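Local coordinates for kinesin-like protein (Caenorhabditis elegans, PDB 5X3E) that probably couples ATP hydrolysis to movement along microtubules as a kinesin-6 motor, captured here in the apo state, at residues A[221-232]-A[274-285]; A[300-308]-A[321-329]. All coordinates share one frame; numbering follows the deposited sequence.

Contact 1 of 2, residues A[221-232]-A[274-285]; sequences YVEIYNNYCYDL and FCLGEERRRVSS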
# COMPACT_ATOMS: atom_id res chain seq x y z
N TYR A 221 1.68 -9.68 -2.36
CA TYR A 221 2.14 -9.28 -1.03
C TYR A 221 3.64 -9.50 -0.97
O TYR A 221 4.11 -10.64 -1.09
CB TYR A 221 1.42 -10.05 0.08
CG TYR A 221 1.53 -9.39 1.43
CD1 TYR A 221 2.12 -8.13 1.57
CD2 TYR A 221 1.05 -10.01 2.58
CE1 TYR A 221 2.22 -7.52 2.81
CE2 TYR A 221 1.14 -9.41 3.83
CZ TYR A 221 1.73 -8.16 3.94
OH TYR A 221 1.83 -7.55 5.17
N VAL A 222 4.39 -8.42 -0.79
CA VAL A 222 5.84 -8.43 -0.93
C VAL A 222 6.46 -7.75 0.29
O VAL A 222 5.90 -6.80 0.84
CB VAL A 222 6.26 -7.73 -2.24
CG1 VAL A 222 7.71 -7.58 -2.29
CG2 VAL A 222 5.86 -8.58 -3.43
N GLU A 223 7.62 -8.26 0.72
CA GLU A 223 8.33 -7.72 1.86
C GLU A 223 9.72 -7.28 1.43
O GLU A 223 10.42 -8.01 0.72
CB GLU A 223 8.44 -8.76 2.98
CG GLU A 223 9.20 -8.29 4.21
CD GLU A 223 9.43 -9.41 5.20
OE1 GLU A 223 9.72 -10.54 4.76
OE2 GLU A 223 9.31 -9.16 6.43
N ILE A 224 10.13 -6.09 1.86
CA ILE A 224 11.49 -5.60 1.64
C ILE A 224 12.18 -5.59 2.99
O ILE A 224 11.85 -4.78 3.87
CB ILE A 224 11.50 -4.22 0.98
CG1 ILE A 224 10.93 -4.30 -0.43
CG2 ILE A 224 12.91 -3.66 0.95
CD1 ILE A 224 10.69 -2.96 -1.06
N TYR A 225 13.13 -6.51 3.18
CA TYR A 225 13.81 -6.68 4.46
C TYR A 225 15.31 -6.78 4.21
O TYR A 225 15.76 -7.67 3.49
CB TYR A 225 13.29 -7.92 5.18
CG TYR A 225 14.07 -8.28 6.42
CD1 TYR A 225 14.05 -7.46 7.54
CD2 TYR A 225 14.82 -9.44 6.47
CE1 TYR A 225 14.75 -7.78 8.67
CE2 TYR A 225 15.54 -9.77 7.61
CZ TYR A 225 15.50 -8.94 8.70
OH TYR A 225 16.21 -9.27 9.84
N ASN A 226 16.08 -5.88 4.82
CA ASN A 226 17.54 -5.87 4.71
C ASN A 226 18.00 -5.74 3.26
O ASN A 226 18.85 -6.49 2.78
CB ASN A 226 18.16 -7.11 5.36
CG ASN A 226 19.58 -6.87 5.85
OD1 ASN A 226 20.31 -6.03 5.31
ND2 ASN A 226 19.98 -7.61 6.87
N ASN A 227 17.40 -4.77 2.55
CA ASN A 227 17.69 -4.47 1.14
C ASN A 227 17.47 -5.67 0.22
O ASN A 227 17.93 -5.67 -0.93
CB ASN A 227 19.11 -3.93 0.96
CG ASN A 227 19.19 -2.87 -0.13
OD1 ASN A 227 18.30 -2.02 -0.25
ND2 ASN A 227 20.23 -2.93 -0.94
N TYR A 228 16.76 -6.69 0.69
CA TYR A 228 16.36 -7.83 -0.12
C TYR A 228 14.85 -7.88 -0.19
O TYR A 228 14.14 -7.45 0.73
CB TYR A 228 16.90 -9.14 0.45
CG TYR A 228 18.39 -9.32 0.28
CD1 TYR A 228 19.01 -9.06 -0.94
CD2 TYR A 228 19.18 -9.74 1.34
CE1 TYR A 228 20.38 -9.23 -1.10
CE2 TYR A 228 20.55 -9.90 1.19
CZ TYR A 228 21.14 -9.65 -0.03
OH TYR A 228 22.50 -9.81 -0.18
N CYS A 229 14.34 -8.37 -1.31
CA CYS A 229 12.91 -8.38 -1.59
C CYS A 229 12.38 -9.81 -1.60
O CYS A 229 12.92 -10.67 -2.30
CB CYS A 229 12.63 -7.68 -2.92
SG CYS A 229 10.89 -7.50 -3.24
N TYR A 230 11.30 -10.04 -0.86
CA TYR A 230 10.71 -11.37 -0.72
C TYR A 230 9.22 -11.35 -1.03
O TYR A 230 8.51 -10.41 -0.66
CB TYR A 230 10.91 -11.93 0.70
CG TYR A 230 12.35 -12.02 1.13
CD1 TYR A 230 13.11 -13.15 0.85
CD2 TYR A 230 12.96 -10.98 1.82
CE1 TYR A 230 14.42 -13.24 1.24
CE2 TYR A 230 14.28 -11.06 2.21
CZ TYR A 230 15.01 -12.20 1.92
OH TYR A 230 16.33 -12.29 2.31
N ASP A 231 8.76 -12.40 -1.70
CA ASP A 231 7.34 -12.58 -1.99
C ASP A 231 6.73 -13.42 -0.86
O ASP A 231 6.96 -14.63 -0.78
CB ASP A 231 7.15 -13.24 -3.35
CG ASP A 231 5.70 -13.60 -3.63
OD1 ASP A 231 5.46 -14.44 -4.54
OD2 ASP A 231 4.80 -13.04 -2.96
N LEU A 232 5.94 -12.76 -0.00
CA LEU A 232 5.28 -13.44 1.11
C LEU A 232 4.23 -14.45 0.65
O LEU A 232 3.79 -15.26 1.48
CB LEU A 232 4.62 -12.40 2.02
CG LEU A 232 5.53 -11.30 2.57
CD1 LEU A 232 4.69 -10.25 3.27
CD2 LEU A 232 6.53 -11.90 3.52
N PHE A 274 -3.91 -12.15 2.49
CA PHE A 274 -3.11 -11.23 3.29
C PHE A 274 -2.62 -11.91 4.57
O PHE A 274 -1.45 -11.75 4.95
CB PHE A 274 -3.90 -9.97 3.61
CG PHE A 274 -3.21 -9.06 4.59
CD1 PHE A 274 -2.25 -8.16 4.16
CD2 PHE A 274 -3.53 -9.09 5.94
CE1 PHE A 274 -1.62 -7.31 5.06
CE2 PHE A 274 -2.90 -8.25 6.84
CZ PHE A 274 -1.95 -7.36 6.40
N CYS A 275 -3.49 -12.66 5.24
CA CYS A 275 -3.09 -13.34 6.46
C CYS A 275 -2.04 -14.41 6.19
O CYS A 275 -1.15 -14.62 7.01
CB CYS A 275 -4.31 -13.93 7.16
SG CYS A 275 -5.42 -12.67 7.84
N LEU A 276 -2.14 -15.10 5.05
CA LEU A 276 -1.11 -16.05 4.67
C LEU A 276 0.24 -15.36 4.52
O LEU A 276 1.27 -15.89 4.97
CB LEU A 276 -1.48 -16.76 3.37
CG LEU A 276 -0.40 -17.71 2.85
CD1 LEU A 276 -0.17 -18.83 3.84
CD2 LEU A 276 -0.77 -18.25 1.48
N GLY A 277 0.26 -14.18 3.91
CA GLY A 277 1.50 -13.43 3.82
C GLY A 277 2.04 -13.03 5.18
O GLY A 277 3.25 -13.04 5.41
N GLU A 278 1.14 -12.66 6.10
CA GLU A 278 1.56 -12.31 7.45
C GLU A 278 2.24 -13.49 8.14
O GLU A 278 3.20 -13.30 8.88
CB GLU A 278 0.35 -11.83 8.26
CG GLU A 278 -0.18 -10.47 7.85
CD GLU A 278 0.71 -9.33 8.29
OE1 GLU A 278 0.47 -8.78 9.39
OE2 GLU A 278 1.67 -9.00 7.57
N GLU A 279 1.75 -14.71 7.89
CA GLU A 279 2.43 -15.89 8.43
C GLU A 279 3.86 -15.98 7.92
O GLU A 279 4.78 -16.29 8.69
CB GLU A 279 1.66 -17.16 8.06
CG GLU A 279 0.28 -17.30 8.69
CD GLU A 279 -0.33 -18.68 8.46
OE1 GLU A 279 0.40 -19.69 8.60
OE2 GLU A 279 -1.53 -18.75 8.12
N ARG A 280 4.08 -15.72 6.63
CA ARG A 280 5.45 -15.70 6.12
C ARG A 280 6.23 -14.50 6.65
O ARG A 280 7.42 -14.61 6.94
CB ARG A 280 5.49 -15.69 4.59
CG ARG A 280 5.40 -17.03 3.89
CD ARG A 280 4.07 -17.72 3.97
NE ARG A 280 4.16 -19.01 3.29
CZ ARG A 280 3.87 -19.20 2.01
NH1 ARG A 280 3.46 -18.19 1.27
NH2 ARG A 280 3.99 -20.41 1.48
N ARG A 281 5.56 -13.35 6.79
CA ARG A 281 6.26 -12.16 7.24
C ARG A 281 6.86 -12.33 8.63
O ARG A 281 7.82 -11.63 8.97
CB ARG A 281 5.33 -10.95 7.22
CG ARG A 281 6.05 -9.63 7.32
CD ARG A 281 5.11 -8.49 7.61
NE ARG A 281 5.22 -8.16 9.02
CZ ARG A 281 4.46 -8.68 9.97
NH1 ARG A 281 3.51 -9.56 9.68
NH2 ARG A 281 4.67 -8.34 11.23
N ARG A 282 6.34 -13.26 9.42
CA ARG A 282 6.77 -13.50 10.79
C ARG A 282 7.99 -14.43 10.88
O ARG A 282 8.44 -14.71 11.99
CB ARG A 282 5.61 -14.08 11.61
CG ARG A 282 4.46 -13.10 11.76
CD ARG A 282 3.28 -13.66 12.55
NE ARG A 282 2.15 -12.74 12.52
CZ ARG A 282 2.07 -11.63 13.24
NH1 ARG A 282 3.05 -11.29 14.07
NH2 ARG A 282 1.00 -10.85 13.14
N VAL A 283 8.54 -14.87 9.76
CA VAL A 283 9.71 -15.74 9.74
C VAL A 283 10.95 -14.86 9.84
O VAL A 283 11.36 -14.23 8.86
CB VAL A 283 9.74 -16.61 8.49
CG1 VAL A 283 10.99 -17.46 8.47
CG2 VAL A 283 8.52 -17.49 8.45
N SER A 284 11.55 -14.82 11.03
CA SER A 284 12.76 -14.06 11.28
C SER A 284 13.99 -14.79 10.75
O SER A 284 13.93 -15.97 10.37
CB SER A 284 12.91 -13.79 12.78
OG SER A 284 14.16 -13.17 13.07
N SER A 285 15.11 -14.08 10.72
CA SER A 285 16.38 -14.71 10.38
C SER A 285 16.70 -15.83 11.37
O SER A 285 17.13 -16.92 10.98
CB SER A 285 17.50 -13.68 10.37
OG SER A 285 17.17 -12.56 9.57

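Contact 2 of 2, residues A[300-308]-A[321-329]; sequences TIKLVMAPR and SSQIIVSQL. With SO4 (sulfate ion), chain C.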
# COMPACT_ATOMS: atom_id res chain seq x y z
N THR A 300 -0.20 -4.95 -2.69
CA THR A 300 -0.65 -4.27 -3.90
C THR A 300 -1.95 -4.90 -4.39
O THR A 300 -2.00 -6.10 -4.67
CB THR A 300 0.41 -4.35 -5.00
OG1 THR A 300 1.62 -3.75 -4.53
CG2 THR A 300 -0.07 -3.62 -6.24
N ILE A 301 -2.99 -4.08 -4.49
CA ILE A 301 -4.28 -4.48 -5.03
C ILE A 301 -4.33 -4.07 -6.49
O ILE A 301 -4.22 -2.88 -6.81
CB ILE A 301 -5.44 -3.85 -4.24
CG1 ILE A 301 -5.27 -4.12 -2.75
CG2 ILE A 301 -6.78 -4.39 -4.75
CD1 ILE A 301 -6.10 -3.23 -1.86
N LYS A 302 -4.46 -5.05 -7.38
CA LYS A 302 -4.49 -4.81 -8.81
C LYS A 302 -5.89 -5.04 -9.36
O LYS A 302 -6.48 -6.11 -9.15
CB LYS A 302 -3.49 -5.71 -9.55
CG LYS A 302 -2.06 -5.53 -9.10
CD LYS A 302 -1.15 -6.46 -9.86
CE LYS A 302 0.30 -6.27 -9.43
NZ LYS A 302 1.23 -7.13 -10.20
N LEU A 303 -6.40 -4.05 -10.07
CA LEU A 303 -7.68 -4.17 -10.76
C LEU A 303 -7.38 -4.42 -12.23
O LEU A 303 -7.06 -3.49 -12.98
CB LEU A 303 -8.52 -2.91 -10.56
CG LEU A 303 -9.91 -2.93 -11.19
CD1 LEU A 303 -10.72 -4.07 -10.61
CD2 LEU A 303 -10.62 -1.60 -10.98
N VAL A 304 -7.47 -5.68 -12.64
CA VAL A 304 -7.20 -6.09 -14.02
C VAL A 304 -8.49 -5.96 -14.81
O VAL A 304 -9.45 -6.70 -14.56
CB VAL A 304 -6.65 -7.51 -14.07
CG1 VAL A 304 -6.46 -7.96 -15.53
CG2 VAL A 304 -5.36 -7.62 -13.25
N MET A 305 -8.51 -5.06 -15.79
CA MET A 305 -9.71 -4.76 -16.56
C MET A 305 -9.50 -5.06 -18.04
O MET A 305 -8.38 -5.03 -18.54
CB MET A 305 -10.12 -3.29 -16.38
CG MET A 305 -10.72 -2.98 -15.01
SD MET A 305 -10.64 -1.24 -14.54
CE MET A 305 -11.42 -0.49 -15.95
N ALA A 306 -10.60 -5.37 -18.72
CA ALA A 306 -10.59 -5.56 -20.17
C ALA A 306 -11.97 -5.23 -20.71
O ALA A 306 -12.97 -5.39 -19.99
CB ALA A 306 -10.21 -7.00 -20.57
N PRO A 307 -12.07 -4.75 -21.95
CA PRO A 307 -13.37 -4.39 -22.52
C PRO A 307 -14.34 -5.56 -22.51
O PRO A 307 -14.00 -6.68 -22.90
CB PRO A 307 -13.02 -3.97 -23.95
CG PRO A 307 -11.61 -3.52 -23.88
CD PRO A 307 -10.95 -4.37 -22.83
N ARG A 308 -15.57 -5.28 -22.05
CA ARG A 308 -16.59 -6.32 -22.00
C ARG A 308 -17.00 -6.74 -23.41
O ARG A 308 -17.15 -5.90 -24.30
CB ARG A 308 -17.81 -5.84 -21.23
CG ARG A 308 -18.84 -6.94 -21.10
CD ARG A 308 -20.06 -6.56 -20.28
NE ARG A 308 -20.99 -7.68 -20.24
CZ ARG A 308 -22.21 -7.62 -19.71
NH1 ARG A 308 -22.64 -6.49 -19.17
NH2 ARG A 308 -22.99 -8.69 -19.71
N SER A 321 -5.98 -9.70 -25.42
CA SER A 321 -5.29 -9.37 -24.18
C SER A 321 -4.58 -8.02 -24.23
O SER A 321 -4.32 -7.43 -23.18
CB SER A 321 -4.29 -10.47 -23.82
OG SER A 321 -3.14 -10.42 -24.63
N SER A 322 -4.23 -7.53 -25.43
CA SER A 322 -3.60 -6.22 -25.52
C SER A 322 -4.54 -5.11 -25.09
O SER A 322 -4.10 -3.99 -24.83
CB SER A 322 -3.11 -5.97 -26.95
OG SER A 322 -4.21 -5.74 -27.82
N GLN A 323 -5.84 -5.40 -25.01
CA GLN A 323 -6.81 -4.43 -24.53
C GLN A 323 -6.85 -4.32 -23.01
O GLN A 323 -7.54 -3.45 -22.49
CB GLN A 323 -8.20 -4.82 -25.05
CG GLN A 323 -8.31 -4.75 -26.55
CD GLN A 323 -8.12 -3.34 -27.07
OE1 GLN A 323 -7.06 -2.99 -27.59
NE2 GLN A 323 -9.15 -2.52 -26.92
N ILE A 324 -6.10 -5.17 -22.30
CA ILE A 324 -6.14 -5.19 -20.84
C ILE A 324 -5.57 -3.90 -20.27
O ILE A 324 -4.52 -3.42 -20.70
CB ILE A 324 -5.37 -6.41 -20.31
CG1 ILE A 324 -6.14 -7.70 -20.60
CG2 ILE A 324 -5.08 -6.26 -18.82
CD1 ILE A 324 -5.48 -8.95 -20.04
N ILE A 325 -6.28 -3.33 -19.29
CA ILE A 325 -5.80 -2.19 -18.51
C ILE A 325 -5.71 -2.63 -17.06
O ILE A 325 -6.63 -3.26 -16.54
CB ILE A 325 -6.73 -0.97 -18.66
CG1 ILE A 325 -6.68 -0.44 -20.09
CG2 ILE A 325 -6.34 0.12 -17.67
CD1 ILE A 325 -7.72 0.62 -20.38
N VAL A 326 -4.59 -2.31 -16.40
CA VAL A 326 -4.34 -2.68 -15.02
C VAL A 326 -4.06 -1.42 -14.22
O VAL A 326 -3.19 -0.63 -14.59
CB VAL A 326 -3.17 -3.68 -14.89
CG1 VAL A 326 -2.88 -3.99 -13.44
CG2 VAL A 326 -3.46 -4.96 -15.67
N SER A 327 -4.80 -1.23 -13.13
CA SER A 327 -4.53 -0.15 -12.19
C SER A 327 -4.19 -0.74 -10.82
O SER A 327 -4.60 -1.86 -10.50
CB SER A 327 -5.71 0.83 -12.09
OG SER A 327 -6.89 0.16 -11.67
N GLN A 328 -3.46 0.03 -10.02
CA GLN A 328 -2.91 -0.44 -8.76
C GLN A 328 -3.28 0.48 -7.61
O GLN A 328 -3.21 1.70 -7.73
CB GLN A 328 -1.39 -0.53 -8.78
CG GLN A 328 -0.81 -1.59 -9.64
CD GLN A 328 0.67 -1.73 -9.40
OE1 GLN A 328 1.28 -0.91 -8.70
NE2 GLN A 328 1.27 -2.76 -9.98
N LEU A 329 -3.62 -0.13 -6.47
CA LEU A 329 -3.62 0.56 -5.19
C LEU A 329 -2.64 -0.18 -4.30
O LEU A 329 -2.83 -1.36 -4.00
CB LEU A 329 -5.02 0.59 -4.57
CG LEU A 329 -5.31 1.70 -3.55
CD1 LEU A 329 -6.80 1.83 -3.29
CD2 LEU A 329 -4.58 1.45 -2.25
S SO4 C . 4.42 -6.94 -8.13
O1 SO4 C . 3.72 -6.58 -9.37
O2 SO4 C . 3.87 -6.18 -7.01
O3 SO4 C . 5.83 -6.63 -8.25
O4 SO4 C . 4.26 -8.37 -7.88

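Contact 1 of 2, residues A[221-232]-A[274-285]
Y221 carries its hydroxyl to the carboxylate of E278: OH donates to OE2 at 2.8 Å, from above the carboxylate plane. With chi1 at -162°, the phenol is anti to its own backbone nitrogen and reaches the helix. Its ring lies beside that of F274. The planes are 18° apart, but the rings are strongly offset and share little face; CE2 of Y221 meets CD1 of F274 at 3.6 Å. CD2 of Y221 rests against CA of G277 at 3.7 Å, and the glycine leaves room for the ring there. L232 closes one face of the phenol with CD1, and its CD2 runs beside CB of R281 at 4.0 Å. L232 O accepts from R280 NH1 at 3.0 Å, with the donor above the carbonyl plane. A leucine in place of Y221 would probably leave E278 without its phenol donor and open a gap beside F274.

In the next shell, R281 NH1 forms a salt bridge to E278 OE2 at 2.9 Å, though its hydrogen bond is bent and weak. E278 OE2 thus receives both the phenol and a guanidinium. E223 OE2 touches CG of R281, but its hydrogen-bond partner is S295. Y225 OH is hydrogen-bonded mainly to E352; S285 OG adds a weak bond. F299 meets both Y221 and F274 edge to face. This is a beta hairpin, closed by a type I' turn at 225-228, packed on helix 267-281, which in kinesin motor domains leads into switch I.

Contact 2 of 2, residues A[300-308]-A[321-329]
K302 and Q328 lie side by side on one face of the strand pair and point the same way, and K302 NZ is held by two groups. CG of K302 is anti to the carbonyl carbon (chi1 -59°) and the chain is extended from there to NZ. This brings NZ out alongside the glutamine amide, where it donates to sulfate O1 at 2.7 Å and forms a salt bridge with D261. K302 CE passes Q328 NE2 at 3.7 Å. The sulfate, probably from the crystallisation liquor, is also bound by V256 N and T220 OG1. T300 CG2 lies over the face of the Q328 amide, 3.8 Å from CD. Further along this face V304 sends CG1 to I324 CG2 and CG2 to V326 CG2; F170 of strand 169-172 covers all three.

In the backbone, M305 N donates to I325 O at 2.7 Å, and I325 N answers to M305 O at 2.8 Å. A reciprocal pair of N-H...O hydrogen bonds likewise joins L303 with S327 and I301 with L329. Between these hydrogen-bonded pairs lie the non-hydrogen-bonded pairs K302 with Q328 and V304 with V326. CA-H groups of K302, V326 and Q328 also point at carbonyls, as Q328 CA does at I301 O, 3.4 Å away.

The other face carries I301, L303, M305, I325, S327 and L329. I301 and L329 pack under helix 141-152. S327 OG sits between its backbone N and carbonyl carbon (chi1 59°), touches L303 CB at 3.6 Å and is hydrogen-bonded to L108 O. At the far end P307 CD packs on Q323 CB. The chemistry implies an antiparallel pair held by regular backbone bonds, with apolar groups filling much of both faces. The K302 charge is probably balanced by D261, with the sulfate as a second, likely adventitious, partner.

Overall arrangement
Contacts 1 and 2 come in series along the chain: both segments of contact 1 precede those of contact 2. Their centres lie 25 Å apart, and their nearest atoms are about 5 Å apart without touching. Both reach the large mixed sheet of the motor domain. Strand 213-225 of contact 1 is the antiparallel neighbour of strand 296-307 of contact 2, which in turn pairs with strand 325-333. Helix 267-281 precedes strand 296-307 in the chain. In kinesins the connection between such a helix and strand holds switch I, and strand 325-333 leads into switch II. The two contacts therefore frame elements that probably respond to nucleotide.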